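Long-range contacts in 3-hydroxyisobutyrate dehydrogenase family protein (Geobacter sulfurreducens, PDB 3PDU), which probably reduces succinic semialdehyde to gamma-hydroxybutyrate with an NADP(H) cofactor, as a member of the beta-hydroxyacid dehydrogenase family: residues R115-P120 / S142-A147; C58-A63 / G90-S95; T132-A137 / L154-L159. One frame throughout, in Å; residues are numbered along the deposited sequence.

Contact 1: residues R115-P120 / S142-A147; sequences RFLEAP and SLFTDA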
loop_
_atom_site.group_PDB
_atom_site.type_symbol
_atom_site.label_atom_id
_atom_site.label_comp_id
_atom_site.label_asym_id
_atom_site.label_seq_id
_atom_site.Cartn_x
_atom_site.Cartn_y
_atom_site.Cartn_z
ATOM N N ARG A 115 -12.341 -31.091 27.375
ATOM C CA ARG A 115 -12.415 -29.650 27.615
ATOM C C ARG A 115 -11.396 -28.949 26.737
ATOM O O ARG A 115 -10.304 -29.484 26.516
ATOM C CB ARG A 115 -12.159 -29.327 29.093
ATOM C CG ARG A 115 -13.196 -29.919 30.049
ATOM C CD ARG A 115 -12.832 -29.636 31.502
ATOM N NE ARG A 115 -11.617 -30.340 31.903
ATOM C CZ ARG A 115 -10.844 -29.977 32.922
ATOM N NH1 ARG A 115 -11.151 -28.907 33.642
ATOM N NH2 ARG A 115 -9.756 -30.681 33.221
ATOM N N PHE A 116 -11.755 -27.766 26.234
ATOM C CA PHE A 116 -10.896 -27.022 25.320
ATOM C C PHE A 116 -10.601 -25.609 25.810
ATOM O O PHE A 116 -11.483 -24.888 26.301
ATOM C CB PHE A 116 -11.478 -26.936 23.897
ATOM C CG PHE A 116 -10.607 -26.145 22.946
ATOM C CD1 PHE A 116 -9.446 -26.706 22.423
ATOM C CD2 PHE A 116 -10.928 -24.835 22.602
ATOM C CE1 PHE A 116 -8.625 -25.980 21.564
ATOM C CE2 PHE A 116 -10.122 -24.109 21.735
ATOM C CZ PHE A 116 -8.966 -24.680 21.220
ATOM N N LEU A 117 -9.347 -25.220 25.655
ATOM C CA LEU A 117 -8.917 -23.857 25.925
ATOM C C LEU A 117 -7.945 -23.460 24.834
ATOM O O LEU A 117 -7.061 -24.246 24.486
ATOM C CB LEU A 117 -8.188 -23.825 27.276
ATOM C CG LEU A 117 -7.762 -22.473 27.838
ATOM C CD1 LEU A 117 -8.987 -21.739 28.373
ATOM C CD2 LEU A 117 -6.738 -22.683 28.956
ATOM N N GLU A 118 -8.094 -22.263 24.272
ATOM C CA GLU A 118 -7.062 -21.766 23.368
ATOM C C GLU A 118 -6.151 -20.910 24.230
ATOM O O GLU A 118 -6.614 -20.264 25.169
ATOM C CB GLU A 118 -7.664 -20.958 22.208
ATOM C CG GLU A 118 -8.310 -19.630 22.620
ATOM C CD GLU A 118 -8.802 -18.810 21.432
ATOM O OE1 GLU A 118 -8.591 -19.236 20.275
ATOM O OE2 GLU A 118 -9.409 -17.739 21.653
ATOM N N ALA A 119 -4.856 -20.928 23.952
ATOM C CA ALA A 119 -3.939 -20.110 24.733
ATOM C C ALA A 119 -2.702 -19.709 23.933
ATOM O O ALA A 119 -1.576 -20.073 24.297
ATOM C CB ALA A 119 -3.547 -20.828 26.023
ATOM N N PRO A 120 -2.901 -18.940 22.850
ATOM C CA PRO A 120 -1.742 -18.476 22.084
ATOM C C PRO A 120 -0.904 -17.551 22.969
ATOM O O PRO A 120 -1.396 -17.051 23.984
ATOM C CB PRO A 120 -2.371 -17.704 20.912
ATOM C CG PRO A 120 -3.741 -17.282 21.422
ATOM C CD PRO A 120 -4.177 -18.391 22.340
ATOM N N SER A 142 -12.601 -24.037 33.983
ATOM C CA SER A 142 -12.075 -25.095 34.837
ATOM C C SER A 142 -10.729 -25.597 34.308
ATOM O O SER A 142 -9.827 -25.917 35.090
ATOM C CB SER A 142 -13.072 -26.253 34.985
ATOM O OG SER A 142 -13.161 -27.028 33.795
ATOM N N LEU A 143 -10.583 -25.659 32.991
ATOM C CA LEU A 143 -9.304 -26.092 32.414
ATOM C C LEU A 143 -8.217 -25.026 32.609
ATOM O O LEU A 143 -7.065 -25.343 32.924
ATOM C CB LEU A 143 -9.453 -26.450 30.934
ATOM C CG LEU A 143 -8.198 -26.898 30.160
ATOM C CD1 LEU A 143 -7.462 -28.043 30.868
ATOM C CD2 LEU A 143 -8.579 -27.311 28.728
ATOM N N PHE A 144 -8.582 -23.764 32.422
ATOM C CA PHE A 144 -7.657 -22.666 32.708
ATOM C C PHE A 144 -7.116 -22.808 34.142
ATOM O O PHE A 144 -5.914 -22.710 34.389
ATOM C CB PHE A 144 -8.384 -21.323 32.518
ATOM C CG PHE A 144 -7.531 -20.117 32.791
ATOM C CD1 PHE A 144 -6.642 -19.646 31.833
ATOM C CD2 PHE A 144 -7.617 -19.450 34.006
ATOM C CE1 PHE A 144 -5.856 -18.518 32.079
ATOM C CE2 PHE A 144 -6.829 -18.331 34.263
ATOM C CZ PHE A 144 -5.950 -17.868 33.299
ATOM N N THR A 145 -8.014 -23.055 35.086
ATOM C CA THR A 145 -7.638 -23.195 36.487
ATOM C C THR A 145 -6.724 -24.408 36.704
ATOM O O THR A 145 -5.671 -24.290 37.340
ATOM C CB THR A 145 -8.893 -23.299 37.390
ATOM O OG1 THR A 145 -9.607 -22.059 37.336
ATOM C CG2 THR A 145 -8.497 -23.576 38.834
ATOM N N ASP A 146 -7.131 -25.559 36.169
ATOM C CA ASP A 146 -6.378 -26.813 36.299
ATOM C C ASP A 146 -4.957 -26.721 35.749
ATOM O O ASP A 146 -4.046 -27.407 36.231
ATOM C CB ASP A 146 -7.112 -27.964 35.584
ATOM C CG ASP A 146 -8.330 -28.459 36.359
ATOM O OD1 ASP A 146 -8.490 -28.077 37.539
ATOM O OD2 ASP A 146 -9.123 -29.242 35.788
ATOM N N ALA A 147 -4.767 -25.897 34.723
ATOM C CA ALA A 147 -3.459 -25.797 34.072
ATOM C C ALA A 147 -2.558 -24.749 34.735
ATOM O O ALA A 147 -1.443 -24.496 34.271
ATOM C CB ALA A 147 -3.633 -25.475 32.580
#
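The guanidinium of Arg115 has CB of Leu143 over one face, 4.0 Å from NH1 and displaced from the centre of the group, while Ser142 and Asp146 both meet it at its edge. The ring of Phe144, on the same helix, receives a methyl at its edge, CD2 of Leu117. Arg115 is turned to its carboxylate partner end-on: NH1 and NH2 each lie 3.0 Å from Asp146 OD2, so two nitrogens converge on one oxygen in a salt bridge. The guanidinium and carboxylate planes are 69° apart, and the oxygen uses its anti lone pair toward NH2 but is met from above the carboxylate plane by NH1. Arg115 NH1 gives a second bond, 2.8 Å long, to Ser142 OG, almost in the guanidinium plane; that hydroxyl is also hydrogen-bonded to Asp140. A bend at chi3 (-67°) swings the guanidinium along the helix so that it spans Ser142 and Asp146, one turn apart.

Below these polar groups, strand 115-118 and helix 142-146 cross at -73°. CD2 of Leu143 packs 3.8 Å from CB of Leu117, and Leu117 CD2 reaches 3.9 Å from CA of Phe144. Phe151 of helix 148-154 also packs against Leu117 and Phe144. The helix thus covers one face of the nucleotide-binding sheet, with leucines inside and charges at the margin. Bonds from NE to Gly88 O, from NH1 to Ser142 OG and from NH1 and NH2 to Asp146 OD2 should restrict rotation of the guanidinium, and the two donors would be expected to draw negative charge toward OD2 and favour the ionised carboxylate.

Contact 2: residues C58-A63 / G90-S95; sequences CDITIA and GYIDMS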
loop_
_atom_site.group_PDB
_atom_site.type_symbol
_atom_site.label_atom_id
_atom_site.label_comp_id
_atom_site.label_asym_id
_atom_site.label_seq_id
_atom_site.Cartn_x
_atom_site.Cartn_y
_atom_site.Cartn_z
ATOM N N CYS A 58 -3.294 -38.569 28.675
ATOM C CA CYS A 58 -2.876 -37.418 29.475
ATOM C C CYS A 58 -4.043 -36.543 29.929
ATOM O O CYS A 58 -4.970 -36.289 29.167
ATOM C CB CYS A 58 -1.887 -36.574 28.685
ATOM S SG CYS A 58 -0.359 -37.442 28.293
ATOM N N ASP A 59 -3.987 -36.070 31.171
ATOM C CA ASP A 59 -5.076 -35.248 31.704
ATOM C C ASP A 59 -5.188 -33.916 30.980
ATOM O O ASP A 59 -6.283 -33.389 30.798
ATOM C CB ASP A 59 -4.892 -35.001 33.206
ATOM C CG ASP A 59 -4.977 -36.275 34.007
ATOM O OD1 ASP A 59 -6.013 -36.974 33.915
ATOM O OD2 ASP A 59 -4.002 -36.588 34.711
ATOM N N ILE A 60 -4.045 -33.362 30.589
ATOM C CA ILE A 60 -4.021 -32.082 29.897
ATOM C C ILE A 60 -2.970 -32.139 28.810
ATOM O O ILE A 60 -1.791 -32.387 29.089
ATOM C CB ILE A 60 -3.676 -30.912 30.851
ATOM C CG1 ILE A 60 -4.710 -30.803 31.984
ATOM C CG2 ILE A 60 -3.563 -29.598 30.075
ATOM C CD1 ILE A 60 -4.436 -29.646 32.934
ATOM N N THR A 61 -3.396 -31.930 27.573
ATOM C CA THR A 61 -2.472 -31.933 26.452
ATOM C C THR A 61 -2.406 -30.555 25.830
ATOM O O THR A 61 -3.434 -29.939 25.528
ATOM C CB THR A 61 -2.892 -32.940 25.376
ATOM O OG1 THR A 61 -2.829 -34.263 25.923
ATOM C CG2 THR A 61 -1.966 -32.833 24.146
ATOM N N ILE A 62 -1.182 -30.080 25.653
ATOM C CA ILE A 62 -0.916 -28.784 25.044
ATOM C C ILE A 62 -0.398 -28.989 23.622
ATOM O O ILE A 62 0.334 -29.952 23.360
ATOM C CB ILE A 62 0.146 -28.049 25.865
ATOM C CG1 ILE A 62 -0.420 -27.661 27.234
ATOM C CG2 ILE A 62 0.661 -26.825 25.131
ATOM C CD1 ILE A 62 0.635 -27.042 28.161
ATOM N N ALA A 63 -0.794 -28.110 22.701
ATOM C CA ALA A 63 -0.287 -28.165 21.331
ATOM C C ALA A 63 0.373 -26.838 20.932
ATOM O O ALA A 63 -0.087 -25.762 21.297
ATOM C CB ALA A 63 -1.414 -28.529 20.348
ATOM N N GLY A 90 -8.312 -32.516 28.977
ATOM C CA GLY A 90 -8.215 -31.192 28.384
ATOM C C GLY A 90 -7.281 -31.085 27.192
ATOM O O GLY A 90 -6.260 -31.772 27.113
ATOM N N TYR A 91 -7.618 -30.187 26.276
ATOM C CA TYR A 91 -6.754 -29.885 25.145
ATOM C C TYR A 91 -6.554 -28.380 25.117
ATOM O O TYR A 91 -7.527 -27.630 25.080
ATOM C CB TYR A 91 -7.405 -30.371 23.840
ATOM C CG TYR A 91 -6.509 -30.257 22.627
ATOM C CD1 TYR A 91 -5.288 -30.902 22.590
ATOM C CD2 TYR A 91 -6.891 -29.504 21.515
ATOM C CE1 TYR A 91 -4.460 -30.811 21.490
ATOM C CE2 TYR A 91 -6.064 -29.407 20.395
ATOM C CZ TYR A 91 -4.847 -30.068 20.398
ATOM O OH TYR A 91 -3.999 -29.996 19.313
ATOM N N ILE A 92 -5.301 -27.938 25.204
ATOM C CA ILE A 92 -4.985 -26.517 25.217
ATOM C C ILE A 92 -4.151 -26.211 23.989
ATOM O O ILE A 92 -2.982 -26.576 23.920
ATOM C CB ILE A 92 -4.190 -26.111 26.482
ATOM C CG1 ILE A 92 -4.988 -26.456 27.748
ATOM C CG2 ILE A 92 -3.826 -24.630 26.443
ATOM C CD1 ILE A 92 -4.272 -26.131 29.046
ATOM N N ASP A 93 -4.756 -25.560 23.008
ATOM C CA ASP A 93 -4.035 -25.275 21.774
ATOM C C ASP A 93 -3.415 -23.898 21.877
ATOM O O ASP A 93 -4.114 -22.882 21.944
ATOM C CB ASP A 93 -4.963 -25.393 20.554
ATOM C CG ASP A 93 -4.191 -25.513 19.232
ATOM O OD1 ASP A 93 -2.960 -25.300 19.226
ATOM O OD2 ASP A 93 -4.818 -25.818 18.197
ATOM N N MET A 94 -2.090 -23.868 21.917
ATOM C CA MET A 94 -1.362 -22.618 22.087
ATOM C C MET A 94 -0.811 -22.102 20.760
ATOM O O MET A 94 -0.103 -21.090 20.721
ATOM C CB MET A 94 -0.249 -22.808 23.124
ATOM C CG MET A 94 -0.820 -23.262 24.474
ATOM S SD MET A 94 0.388 -23.361 25.821
ATOM C CE MET A 94 0.461 -21.662 26.364
ATOM N N SER A 95 -1.151 -22.803 19.676
ATOM C CA SER A 95 -0.777 -22.396 18.319
ATOM C C SER A 95 -1.414 -21.053 17.956
ATOM O O SER A 95 -2.541 -20.768 18.372
ATOM C CB SER A 95 -1.287 -23.436 17.306
ATOM O OG SER A 95 -0.930 -24.758 17.658
HETATM O O HOH W 1 -5.289 -34.603 27.002
#
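A water is gripped by three groups where Thr61 and Gly90 meet: it donates to Cys58 O and Gly90 O and accepts from Thr61 OG1, 2.7 Å away. It sits at the start of a ladder of five backbone bonds, from Gly90 N to Asp59 O through Met94 N to Ala63 O, that joins the parallel strands 60-63 and 90-93.

On one face, CG2 of Ile60 touches CD1 of Ile92 at 3.7 Å. Ile62 and Ile92 run alongside each other, with Ile62 CG1 against Ile92 CB, and Ile62 CG2 meets Met94 SD at 3.5 Å. Leu143 of helix 141-146 packs on Ile60 and Ile92. On the other face the Tyr91 ring leans across the neighbouring strand: CG stands anti to the backbone N (chi1 -173°), and OH comes within 3.1 Å of Ala63 CB, a tight contact.

Asp93 OD1, 3.8 Å from Ala63 CB, accepts from Ser95 OG at 2.6 Å and from Ser95 N at 3.1 Å. The hydroxyl meets its syn lone pair, whereas the amide comes from above the carboxylate plane, closing an Asx turn just beyond strand 90-93. Ser95 OG is bonded to Leu65 N as well, which ties the ends of the two strands together.

These are adjacent strands of a beta-alpha-beta unit of the Rossmann-type domain, joined through helix 68-76, and Ser95 has its side chain about 4 Å from the bound NADP. By accepting two hydrogen bonds from Ser95, Asp93 OD1 probably steadies the turn where strand 90-93 gives way to the cofactor site.

Contact 3: residues T132-A137 / L154-L159; sequences TLIILA and LGKKCL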
loop_
_atom_site.group_PDB
_atom_site.type_symbol
_atom_site.label_atom_id
_atom_site.label_comp_id
_atom_site.label_asym_id
_atom_site.label_seq_id
_atom_site.Cartn_x
_atom_site.Cartn_y
_atom_site.Cartn_z
ATOM N N THR A 132 8.932 -16.955 30.218
ATOM C CA THR A 132 8.412 -15.615 30.450
ATOM C C THR A 132 7.405 -15.186 29.372
ATOM O O THR A 132 7.275 -14.005 29.058
ATOM C CB THR A 132 9.547 -14.605 30.570
ATOM O OG1 THR A 132 10.334 -14.615 29.365
ATOM C CG2 THR A 132 10.450 -14.982 31.772
ATOM N N LEU A 133 6.687 -16.160 28.824
ATOM C CA LEU A 133 5.651 -15.902 27.820
ATOM C C LEU A 133 4.468 -15.154 28.437
ATOM O O LEU A 133 4.244 -15.229 29.641
ATOM C CB LEU A 133 5.141 -17.228 27.246
ATOM C CG LEU A 133 6.163 -18.078 26.490
ATOM C CD1 LEU A 133 5.567 -19.460 26.146
ATOM C CD2 LEU A 133 6.645 -17.366 25.222
ATOM N N ILE A 134 3.712 -14.439 27.605
ATOM C CA ILE A 134 2.438 -13.871 28.031
ATOM C C ILE A 134 1.370 -14.768 27.428
ATOM O O ILE A 134 1.323 -14.954 26.217
ATOM C CB ILE A 134 2.261 -12.425 27.516
ATOM C CG1 ILE A 134 3.394 -11.529 28.040
ATOM C CG2 ILE A 134 0.882 -11.873 27.917
ATOM C CD1 ILE A 134 3.524 -10.211 27.303
ATOM N N ILE A 135 0.529 -15.351 28.268
ATOM C CA ILE A 135 -0.416 -16.346 27.785
ATOM C C ILE A 135 -1.809 -15.735 27.654
ATOM O O ILE A 135 -2.344 -15.184 28.622
ATOM C CB ILE A 135 -0.412 -17.585 28.709
ATOM C CG1 ILE A 135 0.968 -18.249 28.657
ATOM C CG2 ILE A 135 -1.498 -18.569 28.310
ATOM C CD1 ILE A 135 1.181 -19.314 29.720
ATOM N N LEU A 136 -2.371 -15.822 26.446
ATOM C CA LEU A 136 -3.656 -15.193 26.103
ATOM C C LEU A 136 -4.774 -16.227 25.972
ATOM O O LEU A 136 -5.191 -16.582 24.870
ATOM C CB LEU A 136 -3.520 -14.437 24.785
ATOM C CG LEU A 136 -2.352 -13.441 24.753
ATOM C CD1 LEU A 136 -2.119 -12.924 23.343
ATOM C CD2 LEU A 136 -2.574 -12.284 25.735
ATOM N N ALA A 137 -5.279 -16.693 27.099
ATOM C CA ALA A 137 -6.199 -17.828 27.091
ATOM C C ALA A 137 -7.665 -17.414 26.916
ATOM O O ALA A 137 -8.049 -16.283 27.236
ATOM C CB ALA A 137 -6.023 -18.629 28.364
ATOM N N LEU A 154 5.458 -21.954 32.199
ATOM C CA LEU A 154 5.584 -21.497 30.814
ATOM C C LEU A 154 5.645 -19.987 30.644
ATOM O O LEU A 154 6.300 -19.486 29.722
ATOM C CB LEU A 154 4.423 -22.032 29.978
ATOM C CG LEU A 154 4.297 -23.551 29.828
ATOM C CD1 LEU A 154 3.062 -23.858 29.000
ATOM C CD2 LEU A 154 5.533 -24.148 29.173
ATOM N N GLY A 155 4.957 -19.258 31.514
ATOM C CA GLY A 155 4.753 -17.838 31.289
ATOM C C GLY A 155 4.924 -16.992 32.527
ATOM O O GLY A 155 4.965 -17.519 33.638
ATOM N N LYS A 156 5.028 -15.679 32.333
ATOM C CA LYS A 156 5.102 -14.735 33.457
ATOM C C LYS A 156 3.754 -14.065 33.684
ATOM O O LYS A 156 3.538 -13.406 34.700
ATOM C CB LYS A 156 6.127 -13.643 33.161
ATOM C CG LYS A 156 5.717 -12.752 31.981
ATOM C CD LYS A 156 6.785 -11.705 31.705
ATOM C CE LYS A 156 6.354 -10.734 30.620
ATOM N NZ LYS A 156 7.430 -9.753 30.339
ATOM N N LYS A 157 2.852 -14.206 32.724
ATOM C CA LYS A 157 1.577 -13.498 32.790
ATOM C C LYS A 157 0.531 -14.310 32.042
ATOM O O LYS A 157 0.776 -14.794 30.932
ATOM C CB LYS A 157 1.727 -12.103 32.175
ATOM C CG LYS A 157 0.470 -11.246 32.160
ATOM C CD LYS A 157 0.756 -9.907 31.456
ATOM C CE LYS A 157 -0.469 -9.003 31.419
ATOM N NZ LYS A 157 -0.844 -8.540 32.790
ATOM N N CYS A 158 -0.629 -14.481 32.651
ATOM C CA CYS A 158 -1.675 -15.297 32.045
ATOM C C CYS A 158 -3.021 -14.616 32.175
ATOM O O CYS A 158 -3.464 -14.316 33.269
ATOM C CB CYS A 158 -1.733 -16.670 32.713
ATOM S SG CYS A 158 -0.237 -17.641 32.508
ATOM N N LEU A 159 -3.663 -14.353 31.041
ATOM C CA LEU A 159 -4.979 -13.734 31.054
ATOM C C LEU A 159 -6.007 -14.720 30.533
ATOM O O LEU A 159 -5.701 -15.531 29.663
ATOM C CB LEU A 159 -4.993 -12.487 30.172
ATOM C CG LEU A 159 -4.048 -11.361 30.574
ATOM C CD1 LEU A 159 -4.066 -10.287 29.513
ATOM C CD2 LEU A 159 -4.450 -10.800 31.934
HETATM O O HOH W 2 9.216 -11.793 28.470
#
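Ile134 runs alongside Lys157, its CG2 4.1 Å from CD, while CG1 meets CE of Lys156. With chi1 at 65°, the otherwise extended chain of Lys156 is laid past Thr132, its CD 3.5 Å from Thr132 O. A water donates to Thr132 O and accepts a weak bond from Lys156 NZ. On the opposite face of the sheet the CD1 methyl of Ile135 rests against CB of Leu154 and CA of Gly155; in one of the two conformers of Cys158 it also lies 3.5 Å from SG.

The backbone ladder sets these positions. Ile135 N donates to Lys157 O over 2.7 Å, Leu159 N to Ile135 O, and Ala137 N to Leu159 O. Farther back the pairing slips by one residue between Leu133 and Ile134, a beta bulge that coincides with the corner the chain turns at Lys156. There Lys156 N bonds to Leu133 O at 2.8 Å, and the bond from Leu133 N to Leu154 O is long and weak. Gly155, the first residue to leave the helix, brings its CA within 3.1 Å of Leu133 O.

Strand 157-160 is the outermost on this side of the sheet within the chain, parallel to strand 133-139, which in turn pairs antiparallel with strand 115-122. Lys157 forms a salt bridge with Glu204 of the second subunit, and Lys156 NZ bonds to Ala208 O of that subunit. Away from the second subunit, Leu133 and Leu154 pack against Met16 of helix 13-23, the side chain of Leu133 lying about 6 Å from the bound NADP.

Overall arrangement
All three contacts belong to one mixed sheet and its covering helices. Contact 2 is the most fully buried and joins two inner parallel strands; contact 3 pairs strand 133-139 with an edge strand, partly at a subunit interface; contact 1 lays a helix on the sheet, its charged margin reaching solvent. Strand 115-122 mediates between them, since Arg115 O and Ala119 N probably bond to Tyr91 and Asp93 of contact 2, and Pro120 O to Leu136 of contact 3. Met94 packs against both Ile135 and Leu154, linking contacts 2 and 3. Backbone ladders dominate the two strand pairs, whereas side-chain salt bridging and leucine packing carry contact 1.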